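Local coordinates for uric acid degradation bifunctional protein TTL (Arabidopsis thaliana, PDB 2Q37) that catalyses the last two steps of urate degradation, hydrolysis of 5-hydroxyisourate and stereoselective decarboxylation of OHCU to (S)-allantoin, the latter in the N-terminal domain described here, at residues I55-A58 against R59-F63; S99-S102 against T103-T107; L113-L116 against A117-V121; S136-T139 against H140-L144; E165-K168 against I169-R173. All blocks are in the same frame, centred on the assembly; numbering follows the deposited sequence.

Interaction 1: I55-A58 against R59-F63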
# COMPACT_ATOMS: atom_id res chain seq x y z
N ILE A 55 8.28 -16.18 -16.40
CA ILE A 55 8.79 -14.93 -15.84
C ILE A 55 7.81 -13.79 -16.16
O ILE A 55 7.35 -13.09 -15.25
CB ILE A 55 10.18 -14.57 -16.45
CG1 ILE A 55 11.18 -15.71 -16.21
CG2 ILE A 55 10.72 -13.28 -15.82
CD1 ILE A 55 11.81 -15.74 -14.82
N TYR A 56 7.49 -13.63 -17.44
CA TYR A 56 6.57 -12.59 -17.91
C TYR A 56 5.17 -12.68 -17.30
O TYR A 56 4.53 -11.65 -17.03
CB TYR A 56 6.44 -12.64 -19.43
CG TYR A 56 7.75 -12.55 -20.17
CD1 TYR A 56 8.85 -11.89 -19.62
CD2 TYR A 56 7.89 -13.12 -21.44
CE1 TYR A 56 10.05 -11.80 -20.29
CE2 TYR A 56 9.10 -13.03 -22.14
CZ TYR A 56 10.17 -12.38 -21.55
OH TYR A 56 11.37 -12.30 -22.22
N THR A 57 4.68 -13.89 -17.09
CA THR A 57 3.36 -14.07 -16.51
C THR A 57 3.41 -13.75 -15.02
O THR A 57 2.40 -13.40 -14.41
CB THR A 57 2.89 -15.52 -16.72
OG1 THR A 57 2.81 -15.77 -18.13
CG2 THR A 57 1.54 -15.76 -16.07
N ALA A 58 4.60 -13.88 -14.44
CA ALA A 58 4.76 -13.63 -13.02
C ALA A 58 4.76 -12.12 -12.81
O ALA A 58 4.07 -11.61 -11.93
CB ALA A 58 6.07 -14.24 -12.53
N ARG A 59 5.52 -11.41 -13.63
CA ARG A 59 5.58 -9.97 -13.50
C ARG A 59 4.23 -9.29 -13.71
O ARG A 59 3.89 -8.35 -13.00
CB ARG A 59 6.57 -9.39 -14.50
CG ARG A 59 7.99 -9.78 -14.24
CD ARG A 59 8.85 -9.09 -15.27
NE ARG A 59 10.27 -9.37 -15.13
CZ ARG A 59 11.09 -9.55 -16.16
NH1 ARG A 59 10.63 -9.47 -17.40
NH2 ARG A 59 12.37 -9.79 -15.96
N ASP A 60 3.44 -9.76 -14.68
CA ASP A 60 2.16 -9.13 -14.93
C ASP A 60 1.20 -9.36 -13.77
O ASP A 60 0.49 -8.45 -13.36
CB ASP A 60 1.53 -9.62 -16.23
CG ASP A 60 0.35 -8.76 -16.67
OD1 ASP A 60 0.59 -7.70 -17.30
OD2 ASP A 60 -0.81 -9.14 -16.37
N ILE A 61 1.20 -10.57 -13.24
CA ILE A 61 0.34 -10.86 -12.11
C ILE A 61 0.77 -10.02 -10.90
O ILE A 61 -0.05 -9.42 -10.20
CB ILE A 61 0.42 -12.34 -11.75
CG1 ILE A 61 -0.22 -13.16 -12.87
CG2 ILE A 61 -0.24 -12.60 -10.40
CD1 ILE A 61 -0.05 -14.67 -12.69
N TRP A 62 2.08 -9.98 -10.66
CA TRP A 62 2.62 -9.25 -9.53
C TRP A 62 2.36 -7.75 -9.60
O TRP A 62 1.92 -7.15 -8.62
CB TRP A 62 4.13 -9.53 -9.43
CG TRP A 62 4.80 -8.79 -8.34
CD1 TRP A 62 5.63 -7.71 -8.48
CD2 TRP A 62 4.68 -9.03 -6.93
NE1 TRP A 62 6.02 -7.26 -7.24
CE2 TRP A 62 5.45 -8.05 -6.28
CE3 TRP A 62 3.99 -9.97 -6.17
CZ2 TRP A 62 5.55 -7.99 -4.88
CZ3 TRP A 62 4.09 -9.92 -4.78
CH2 TRP A 62 4.87 -8.93 -4.15
N PHE A 63 2.62 -7.15 -10.75
CA PHE A 63 2.42 -5.72 -10.94
C PHE A 63 1.00 -5.26 -11.27
O PHE A 63 0.67 -4.10 -11.05
CB PHE A 63 3.38 -5.20 -12.01
CG PHE A 63 4.81 -5.13 -11.57
CD1 PHE A 63 5.18 -4.32 -10.50
CD2 PHE A 63 5.79 -5.90 -12.21
CE1 PHE A 63 6.51 -4.27 -10.07
CE2 PHE A 63 7.12 -5.87 -11.78
CZ PHE A 63 7.49 -5.05 -10.71
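I55-A58 and R59-F63 are consecutive turns of the helix 51-64, joined by four i to i+4 backbone hydrogen bonds. R59 N donates to I55 O, D60 N to Y56 O, I61 N to T57 O and W62 N to A58 O. The last is 2.9 Å from W62 N to A58 O. The I61 N bond is longer, 3.3 Å to T57 O, and its donor stands above the carbonyl plane.

The side chain of R59 turns back over the preceding turn. With CG set beside the backbone N (chi1 -66°) and the chain extended from there to NE, the guanidinium is laid beside I55 and Y56. I55 CG2 sits over the centre of one guanidinium face, 3.8 Å from R59 CZ. R59 NH1 meets the edge of the Y56 ring, near its plane, 3.7 Å from Y56 CD1. The two side chains point the same way, with ring and guanidinium planes 38° apart. On another flank, I61 CD1 comes within 3.9 Å of T57 CG2.

A58 packs against M174 of helix 155-178 and F39 and M43 of helix 37-44. W62 NE1 donates to A163 O. R59 NH2 forms a salt bridge with E171 of helix 155-178. With an alanine at R59, the E171 carboxylate would probably lose this partner and I55 CG2 its cover. I55 and Y56 probably restrict the guanidinium, so that NH2 stays directed at E171 on the neighbouring helix.

Interaction 2: S99-S102 against T103-T107. With 3AL (1-[(4S)-2,5-dioxoimidazolidin-4-yl]urea), chain B.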
# COMPACT_ATOMS: atom_id res chain seq x y z
N SER A 99 19.84 -17.08 1.51
CA SER A 99 21.02 -17.46 0.75
C SER A 99 21.42 -16.38 -0.26
O SER A 99 22.55 -16.39 -0.79
CB SER A 99 20.79 -18.79 0.03
OG SER A 99 20.89 -19.88 0.94
N GLU A 100 20.50 -15.47 -0.55
CA GLU A 100 20.82 -14.38 -1.45
C GLU A 100 21.82 -13.53 -0.68
O GLU A 100 22.54 -12.71 -1.26
CB GLU A 100 19.60 -13.52 -1.76
CG GLU A 100 18.71 -14.07 -2.85
CD GLU A 100 17.61 -14.96 -2.33
OE1 GLU A 100 17.20 -14.79 -1.16
OE2 GLU A 100 17.13 -15.82 -3.11
N GLN A 101 21.86 -13.75 0.63
CA GLN A 101 22.76 -13.03 1.52
C GLN A 101 24.13 -13.68 1.80
O GLN A 101 24.90 -13.20 2.64
CB GLN A 101 22.05 -12.74 2.83
CG GLN A 101 21.37 -11.41 2.86
CD GLN A 101 20.87 -11.05 4.24
OE1 GLN A 101 19.88 -11.59 4.73
NE2 GLN A 101 21.57 -10.13 4.90
N SER A 102 24.44 -14.76 1.09
CA SER A 102 25.72 -15.45 1.27
C SER A 102 26.91 -14.51 1.11
O SER A 102 27.78 -14.47 1.98
CB SER A 102 25.84 -16.62 0.30
OG SER A 102 25.23 -16.29 -0.93
N THR A 103 26.94 -13.77 0.00
CA THR A 103 28.01 -12.81 -0.28
C THR A 103 28.15 -11.79 0.86
O THR A 103 29.24 -11.50 1.34
CB THR A 103 27.74 -12.04 -1.59
OG1 THR A 103 27.89 -12.93 -2.70
CG2 THR A 103 28.69 -10.86 -1.75
N ALA A 104 27.03 -11.25 1.30
CA ALA A 104 27.08 -10.28 2.37
C ALA A 104 27.62 -10.89 3.68
O ALA A 104 28.30 -10.20 4.44
CB ALA A 104 25.71 -9.67 2.58
N PHE A 105 27.31 -12.16 3.95
CA PHE A 105 27.81 -12.76 5.19
C PHE A 105 29.26 -13.21 5.07
O PHE A 105 30.00 -13.19 6.05
CB PHE A 105 26.91 -13.90 5.66
CG PHE A 105 25.74 -13.42 6.45
CD1 PHE A 105 25.94 -12.76 7.66
CD2 PHE A 105 24.44 -13.56 5.97
CE1 PHE A 105 24.88 -12.24 8.36
CE2 PHE A 105 23.36 -13.04 6.67
CZ PHE A 105 23.58 -12.38 7.86
N ALA A 106 29.67 -13.58 3.87
CA ALA A 106 31.05 -13.95 3.62
C ALA A 106 31.91 -12.67 3.61
O ALA A 106 33.12 -12.72 3.38
CB ALA A 106 31.16 -14.67 2.28
N THR A 107 31.29 -11.51 3.86
CA THR A 107 32.02 -10.24 3.86
C THR A 107 31.55 -9.29 4.94
O THR A 107 32.01 -8.16 5.03
CB THR A 107 31.86 -9.48 2.50
OG1 THR A 107 30.46 -9.17 2.30
CG2 THR A 107 32.39 -10.30 1.33
C4 3AL B . 15.25 -10.53 1.15
C5 3AL B . 15.49 -11.95 1.22
O5 3AL B . 15.09 -12.84 1.93
N7 3AL B . 16.38 -12.34 0.20
C8 3AL B . 16.71 -11.17 -0.47
O8 3AL B . 17.47 -11.15 -1.42
N9 3AL B . 16.05 -10.06 0.08
N3 3AL B . 15.47 -9.89 2.45
C2 3AL B . 15.23 -8.43 2.50
N1 3AL B . 15.40 -7.91 3.58
O2 3AL B . 14.86 -7.80 1.41
O HOH W 1 24.78 -13.76 -2.43
O HOH W 2 24.47 -10.84 -0.55
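Q101 and F105 form the closely packed side of this short helical turn. Q101 is the N-cap residue of helix 102-105, and its carbonyl O accepts from F105 N at 2.9 Å. The next backbone bond runs from A106 N to S102 O. The F105 ring lies close to the Q101 carbonyl, which it meets obliquely: F105 CD2 is 3.4 Å from Q101 O. The same F105 CD2 is 4.0 Å from Q101 CB. Beyond the segment, H140 meets the F105 ring edge-to-face, and A104 touches H140 and M143 of helix 140-150.

The other side is looser, with S102 exposed and water between the turn and the helix. S99 to S102 make a type I beta turn, in which S99 O accepts from both S102 N and S102 OG. The hydroxyl bond, from S102 OG to S99 O, is 2.7 Å. Two waters lie within bonding distance of E100 O; one accepts from T103 N, the other from A104 N. They link the turn to the first amides of the helix. T103 OG1 is held by S136 O, from the loop before helix 140-150.

The E100 carboxylate lies in the (S)-allantoin site. Its chain bends at chi2 (91°), and E100 OE1 accepts from N7 of the ligand at 2.9 Å. The same OE1 forms a salt bridge with R173. One oxygen is thus shared by ligand and arginine, so R173 can fix the position of the acceptor.

Interaction 3: L113-L116 against A117-V121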
# COMPACT_ATOMS: atom_id res chain seq x y z
N LEU A 113 26.52 -5.18 10.73
CA LEU A 113 25.41 -5.91 11.31
C LEU A 113 24.74 -5.11 12.40
O LEU A 113 23.57 -5.31 12.71
CB LEU A 113 25.88 -7.25 11.86
CG LEU A 113 25.93 -8.30 10.76
CD1 LEU A 113 26.97 -9.35 11.06
CD2 LEU A 113 24.54 -8.91 10.63
N GLN A 114 25.49 -4.18 12.98
CA GLN A 114 24.98 -3.34 14.05
C GLN A 114 24.06 -2.24 13.55
O GLN A 114 22.88 -2.18 13.92
CB GLN A 114 26.13 -2.71 14.82
CG GLN A 114 26.15 -3.08 16.29
CD GLN A 114 24.82 -2.84 16.97
OE1 GLN A 114 23.90 -3.67 16.90
NE2 GLN A 114 24.70 -1.70 17.64
N GLU A 115 24.61 -1.35 12.72
CA GLU A 115 23.78 -0.29 12.19
C GLU A 115 22.54 -0.89 11.54
O GLU A 115 21.43 -0.41 11.72
CB GLU A 115 24.57 0.54 11.17
CG GLU A 115 25.58 1.46 11.81
CD GLU A 115 26.02 2.56 10.87
OE1 GLU A 115 25.15 3.32 10.37
OE2 GLU A 115 27.25 2.68 10.63
N LEU A 116 22.75 -1.97 10.79
CA LEU A 116 21.68 -2.65 10.08
C LEU A 116 20.52 -2.98 11.00
O LEU A 116 19.37 -2.60 10.73
CB LEU A 116 22.21 -3.92 9.42
CG LEU A 116 21.95 -4.19 7.93
CD1 LEU A 116 21.37 -2.97 7.25
CD2 LEU A 116 23.27 -4.59 7.25
N ALA A 117 20.83 -3.66 12.10
CA ALA A 117 19.81 -4.08 13.08
C ALA A 117 19.07 -2.89 13.67
O ALA A 117 17.93 -3.01 14.12
CB ALA A 117 20.44 -4.89 14.18
N GLU A 118 19.73 -1.74 13.67
CA GLU A 118 19.15 -0.52 14.19
C GLU A 118 18.29 0.21 13.16
O GLU A 118 17.15 0.57 13.44
CB GLU A 118 20.26 0.40 14.70
CG GLU A 118 20.53 0.22 16.19
CD GLU A 118 21.99 0.48 16.57
OE1 GLU A 118 22.57 1.51 16.12
OE2 GLU A 118 22.54 -0.35 17.32
N TRP A 119 18.84 0.42 11.96
CA TRP A 119 18.08 1.10 10.93
C TRP A 119 16.88 0.30 10.43
O TRP A 119 15.91 0.88 9.94
CB TRP A 119 18.98 1.47 9.75
CG TRP A 119 19.77 2.71 9.99
CD1 TRP A 119 20.99 2.80 10.61
CD2 TRP A 119 19.41 4.04 9.61
NE1 TRP A 119 21.41 4.11 10.63
CE2 TRP A 119 20.46 4.90 10.02
CE3 TRP A 119 18.31 4.60 8.95
CZ2 TRP A 119 20.44 6.28 9.80
CZ3 TRP A 119 18.29 5.97 8.72
CH2 TRP A 119 19.35 6.80 9.15
N ASN A 120 16.94 -1.03 10.55
CA ASN A 120 15.82 -1.88 10.13
C ASN A 120 14.63 -1.56 11.01
O ASN A 120 13.48 -1.55 10.55
CB ASN A 120 16.15 -3.36 10.25
CG ASN A 120 16.68 -3.93 8.97
OD1 ASN A 120 16.00 -3.91 7.95
ND2 ASN A 120 17.90 -4.45 9.01
N VAL A 121 14.92 -1.31 12.28
CA VAL A 121 13.89 -0.96 13.23
C VAL A 121 13.31 0.40 12.85
O VAL A 121 12.09 0.57 12.85
CB VAL A 121 14.46 -0.87 14.65
CG1 VAL A 121 13.40 -0.30 15.59
CG2 VAL A 121 14.91 -2.23 15.11
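E115 and W119 lie side by side on one flank of helix 110-127, a helix of the all-alpha OHCU decarboxylase domain. Regular i to i+4 backbone bonds join its turns. A117 N donates to L113 O, and N120 N to L116 O. The bond from W119 N to E115 O is short and nearly straight, 2.7 Å and 171°.

Polar side chains add weaker links. Q114 NE2 reaches E118 OE2 in a weak, bent hydrogen bond, with amide and carboxylate planes 71° apart.

Packing is led by W119. Its indole starts out beside its own backbone N (chi1 -81°), which places W119 CD1 3.4 Å from E115 O, at the ring edge. Around this flank, K148 of helix 140-150 forms a salt bridge with E115 OE1 and touches the indole, Y151 meets the indole edge-to-face, and L116 packs on H140 and L144. If W119 were an alanine, Y151 would probably be left without its aromatic mate and a gap would open beside E115 and K148.

N120 faces the loops of the ligand site, touching Q80 and F131. N120 ND2 donates to I81 O and, more weakly, to L116 O, with 2.9 Å between N120 ND2 and L116 O.

Interaction 4: S136-T139 against H140-L144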
# COMPACT_ATOMS: atom_id res chain seq x y z
N SER A 136 22.70 -10.00 -3.09
CA SER A 136 23.30 -11.00 -3.98
C SER A 136 24.79 -10.91 -4.10
O SER A 136 25.53 -11.81 -3.68
CB SER A 136 22.70 -10.91 -5.38
OG SER A 136 22.03 -12.13 -5.67
N GLY A 137 25.25 -9.84 -4.72
CA GLY A 137 26.67 -9.62 -4.82
C GLY A 137 26.79 -8.42 -3.91
O GLY A 137 27.80 -7.73 -3.88
N ARG A 138 25.72 -8.17 -3.17
CA ARG A 138 25.71 -7.03 -2.29
C ARG A 138 26.28 -7.33 -0.92
O ARG A 138 26.18 -8.45 -0.41
CB ARG A 138 24.29 -6.48 -2.18
CG ARG A 138 23.54 -6.48 -3.50
CD ARG A 138 23.39 -5.10 -4.12
NE ARG A 138 21.98 -4.83 -4.44
CZ ARG A 138 21.31 -5.40 -5.44
NH1 ARG A 138 21.91 -6.27 -6.25
NH2 ARG A 138 20.01 -5.13 -5.60
N THR A 139 26.88 -6.30 -0.35
CA THR A 139 27.48 -6.34 0.97
C THR A 139 26.46 -5.75 1.94
O THR A 139 25.52 -5.06 1.52
CB THR A 139 28.74 -5.48 0.97
OG1 THR A 139 29.79 -6.19 0.28
CG2 THR A 139 29.18 -5.16 2.38
N HIS A 140 26.61 -6.03 3.23
CA HIS A 140 25.70 -5.45 4.21
C HIS A 140 25.93 -3.95 4.24
O HIS A 140 25.00 -3.16 4.49
CB HIS A 140 25.95 -6.05 5.60
CG HIS A 140 25.42 -7.43 5.75
ND1 HIS A 140 26.24 -8.54 5.82
CD2 HIS A 140 24.15 -7.90 5.82
CE1 HIS A 140 25.50 -9.63 5.93
NE2 HIS A 140 24.23 -9.27 5.93
N ALA A 141 27.17 -3.56 3.96
CA ALA A 141 27.56 -2.16 3.92
C ALA A 141 26.84 -1.41 2.78
O ALA A 141 26.27 -0.33 2.99
CB ALA A 141 29.07 -2.05 3.76
N GLU A 142 26.85 -1.98 1.58
CA GLU A 142 26.18 -1.34 0.46
C GLU A 142 24.69 -1.29 0.74
O GLU A 142 24.03 -0.27 0.48
CB GLU A 142 26.42 -2.11 -0.83
CG GLU A 142 27.88 -2.35 -1.12
CD GLU A 142 28.07 -3.30 -2.28
OE1 GLU A 142 27.14 -4.09 -2.55
OE2 GLU A 142 29.14 -3.27 -2.91
N MSE A 143 24.15 -2.38 1.28
CA MSE A 143 22.73 -2.44 1.58
C MSE A 143 22.33 -1.52 2.72
O MSE A 143 21.23 -1.00 2.72
CB MSE A 143 22.33 -3.88 1.88
CG MSE A 143 22.43 -4.78 0.66
SE MSE A 143 21.49 -6.47 0.90
CE MSE A 143 23.01 -7.65 1.29
N LEU A 144 23.22 -1.32 3.69
CA LEU A 144 22.94 -0.41 4.80
C LEU A 144 22.85 1.01 4.20
O LEU A 144 22.00 1.82 4.57
CB LEU A 144 24.08 -0.50 5.83
CG LEU A 144 24.11 0.28 7.15
CD1 LEU A 144 24.51 1.71 6.89
CD2 LEU A 144 22.76 0.21 7.85
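T139 and E142 meet where the loop S136-T139 runs into helix 140-150. T139 is the N-cap residue, but its side chain makes no capping bond. The polar link comes from the other direction. T139 N donates to E142 OE1 at 3.1 Å, with an N-H...O angle of 160°. This is the N3-to-N-cap half of a capping box; the half from the T139 side chain is absent. The donor comes from above the carboxylate plane, 62° out of it. E142 reaches back because CG is anti to its carbonyl carbon (chi1 -54°) and the chain is extended beyond CG. The T139 carbonyl is also used: M143 N donates to T139 O at 3.0 Å, the first i to i+4 bond of the helix.

Carbon contacts fill in around these bonds. T139 CG2 lies 3.4 Å from A141 CB. M143, a selenomethionine, brings CG to 3.8 Å from R138 CB. It also packs on I133 and A135, whose backbones bind (S)-allantoin. The R138 guanidinium stays apart from E142, with R138 NE 5.5 Å from E142 OE1, and makes a long, weak ion pair with E165.

The E142 carboxylate gives the T139 amide an acceptor at the helix start. Its negative charge at this end probably interacts favourably with the helix dipole.

Interaction 5: E165-K168 against I169-R173. With 3AL (1-[(4S)-2,5-dioxoimidazolidin-4-yl]urea), chain B.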
# COMPACT_ATOMS: atom_id res chain seq x y z
N GLU A 165 11.95 -4.73 -5.97
CA GLU A 165 13.01 -5.52 -5.38
C GLU A 165 12.50 -6.96 -5.14
O GLU A 165 13.19 -7.94 -5.43
CB GLU A 165 13.45 -4.90 -4.06
CG GLU A 165 14.23 -3.63 -4.24
CD GLU A 165 15.42 -3.83 -5.15
OE1 GLU A 165 16.22 -4.74 -4.86
OE2 GLU A 165 15.54 -3.10 -6.16
N GLN A 166 11.27 -7.07 -4.64
CA GLN A 166 10.64 -8.36 -4.38
C GLN A 166 10.51 -9.16 -5.67
O GLN A 166 10.73 -10.36 -5.69
CB GLN A 166 9.25 -8.12 -3.77
CG GLN A 166 8.30 -9.27 -3.77
CD GLN A 166 8.75 -10.40 -2.88
OE1 GLN A 166 9.16 -10.19 -1.74
NE2 GLN A 166 8.67 -11.62 -3.40
N MSE A 167 10.16 -8.48 -6.75
CA MSE A 167 10.00 -9.16 -8.02
C MSE A 167 11.34 -9.66 -8.52
O MSE A 167 11.42 -10.74 -9.09
CB MSE A 167 9.38 -8.23 -9.06
CG MSE A 167 9.04 -8.92 -10.36
SE MSE A 167 7.70 -10.34 -10.17
CE MSE A 167 8.80 -11.89 -10.68
N LYS A 168 12.39 -8.87 -8.32
CA LYS A 168 13.70 -9.32 -8.75
C LYS A 168 14.11 -10.60 -8.00
O LYS A 168 14.64 -11.53 -8.59
CB LYS A 168 14.76 -8.23 -8.52
CG LYS A 168 14.62 -7.00 -9.42
CD LYS A 168 15.88 -6.15 -9.35
CE LYS A 168 15.57 -4.72 -8.98
NZ LYS A 168 16.82 -3.91 -8.83
N ILE A 169 13.83 -10.64 -6.70
CA ILE A 169 14.16 -11.78 -5.86
C ILE A 169 13.43 -13.02 -6.38
O ILE A 169 13.99 -14.11 -6.46
CB ILE A 169 13.71 -11.55 -4.40
CG1 ILE A 169 14.58 -10.47 -3.76
CG2 ILE A 169 13.76 -12.87 -3.63
CD1 ILE A 169 14.06 -9.94 -2.44
N THR A 170 12.16 -12.81 -6.71
CA THR A 170 11.30 -13.84 -7.21
C THR A 170 11.83 -14.36 -8.53
O THR A 170 11.91 -15.57 -8.72
CB THR A 170 9.86 -13.32 -7.34
OG1 THR A 170 9.29 -13.22 -6.02
CG2 THR A 170 9.01 -14.23 -8.19
N GLU A 171 12.22 -13.46 -9.43
CA GLU A 171 12.77 -13.86 -10.74
C GLU A 171 14.02 -14.70 -10.56
O GLU A 171 14.25 -15.66 -11.30
CB GLU A 171 13.18 -12.65 -11.55
CG GLU A 171 12.09 -11.96 -12.32
CD GLU A 171 12.65 -10.78 -13.08
OE1 GLU A 171 13.60 -11.00 -13.88
OE2 GLU A 171 12.16 -9.63 -12.88
N LEU A 172 14.82 -14.30 -9.59
CA LEU A 172 16.08 -14.94 -9.25
C LEU A 172 15.83 -16.37 -8.81
O LEU A 172 16.57 -17.29 -9.19
CB LEU A 172 16.74 -14.15 -8.12
CG LEU A 172 18.25 -13.98 -8.15
CD1 LEU A 172 18.92 -15.23 -7.59
CD2 LEU A 172 18.71 -13.69 -9.58
N ARG A 173 14.79 -16.55 -8.00
CA ARG A 173 14.44 -17.86 -7.48
C ARG A 173 13.73 -18.73 -8.49
O ARG A 173 13.76 -19.96 -8.39
CB ARG A 173 13.58 -17.72 -6.22
CG ARG A 173 14.33 -17.08 -5.08
CD ARG A 173 13.47 -16.91 -3.86
NE ARG A 173 14.23 -16.26 -2.81
CZ ARG A 173 13.79 -16.05 -1.58
NH1 ARG A 173 12.57 -16.44 -1.23
NH2 ARG A 173 14.59 -15.47 -0.68
C4 3AL B . 15.25 -10.53 1.15
C5 3AL B . 15.49 -11.95 1.22
O5 3AL B . 15.09 -12.84 1.93
N7 3AL B . 16.38 -12.34 0.20
C8 3AL B . 16.71 -11.17 -0.47
O8 3AL B . 17.47 -11.15 -1.42
N9 3AL B . 16.05 -10.06 0.08
N3 3AL B . 15.47 -9.89 2.45
C2 3AL B . 15.23 -8.43 2.50
N1 3AL B . 15.40 -7.91 3.58
O2 3AL B . 14.86 -7.80 1.41
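I169 opens this turn of helix 155-178 with a backbone bond from its N to E165 O. Its longer branch is stretched out (chi2 168°), and I169 CD1 reaches the bound (S)-allantoin, 3.2 Å from the ligand N9. Just before it, K168 NZ forms a salt bridge with E165 OE2, one turn back, while E165 OE1 accepts from C134 N.

T170 N donates to Q166 O. T170 OG1 receives a weak, bent bond from Q166 NE2 at 3.1 Å and also bonds to C33 O. Q166 OE1 accepts from NE2 of the catalytic H78, so Q166 is a second-shell residue linking this helix to the proton donor. T170 CG2 meets CE of the selenomethionine M167 at 3.4 Å. This helix is the long C-terminal one of the all-alpha OHCU decarboxylase domain, and W62 and F63 of helix 51-64 also pack on M167.

E171 N donates to M167 O. E171 CG lies 3.7 Å from M167 CE, the two side chains crossing at about a right angle, and the carboxylate goes to R59. L172 N follows, bonded to K168 O.

The R173 chain is extended from CG to NE and leans back toward I169, whose CG2 lies over one guanidinium face, offset toward the rim. R173 NH2 stands 3.7 Å from N7 of the ligand.

All five contacts are local and follow one another in series, so none nests within or crosses another and none closes a long loop. Interaction 1 lies on helix 51-64 and touches interaction 5 through salt-bridge and ring packing contacts, with centres about 11 Å apart. Interaction 2 starts helix 102-105 after the unmodelled 86-98. Interaction 3, on helix 110-127, touches it through F105 and L113. Interaction 4 leads from a loop into helix 140-150 and packs on both interactions 2 and 3. Interaction 5, on helix 155-178, meets interaction 2 where E100 and R173 come together beside the bound (S)-allantoin. Interactions 1 and 3 lie on opposite sides of the chain's centre.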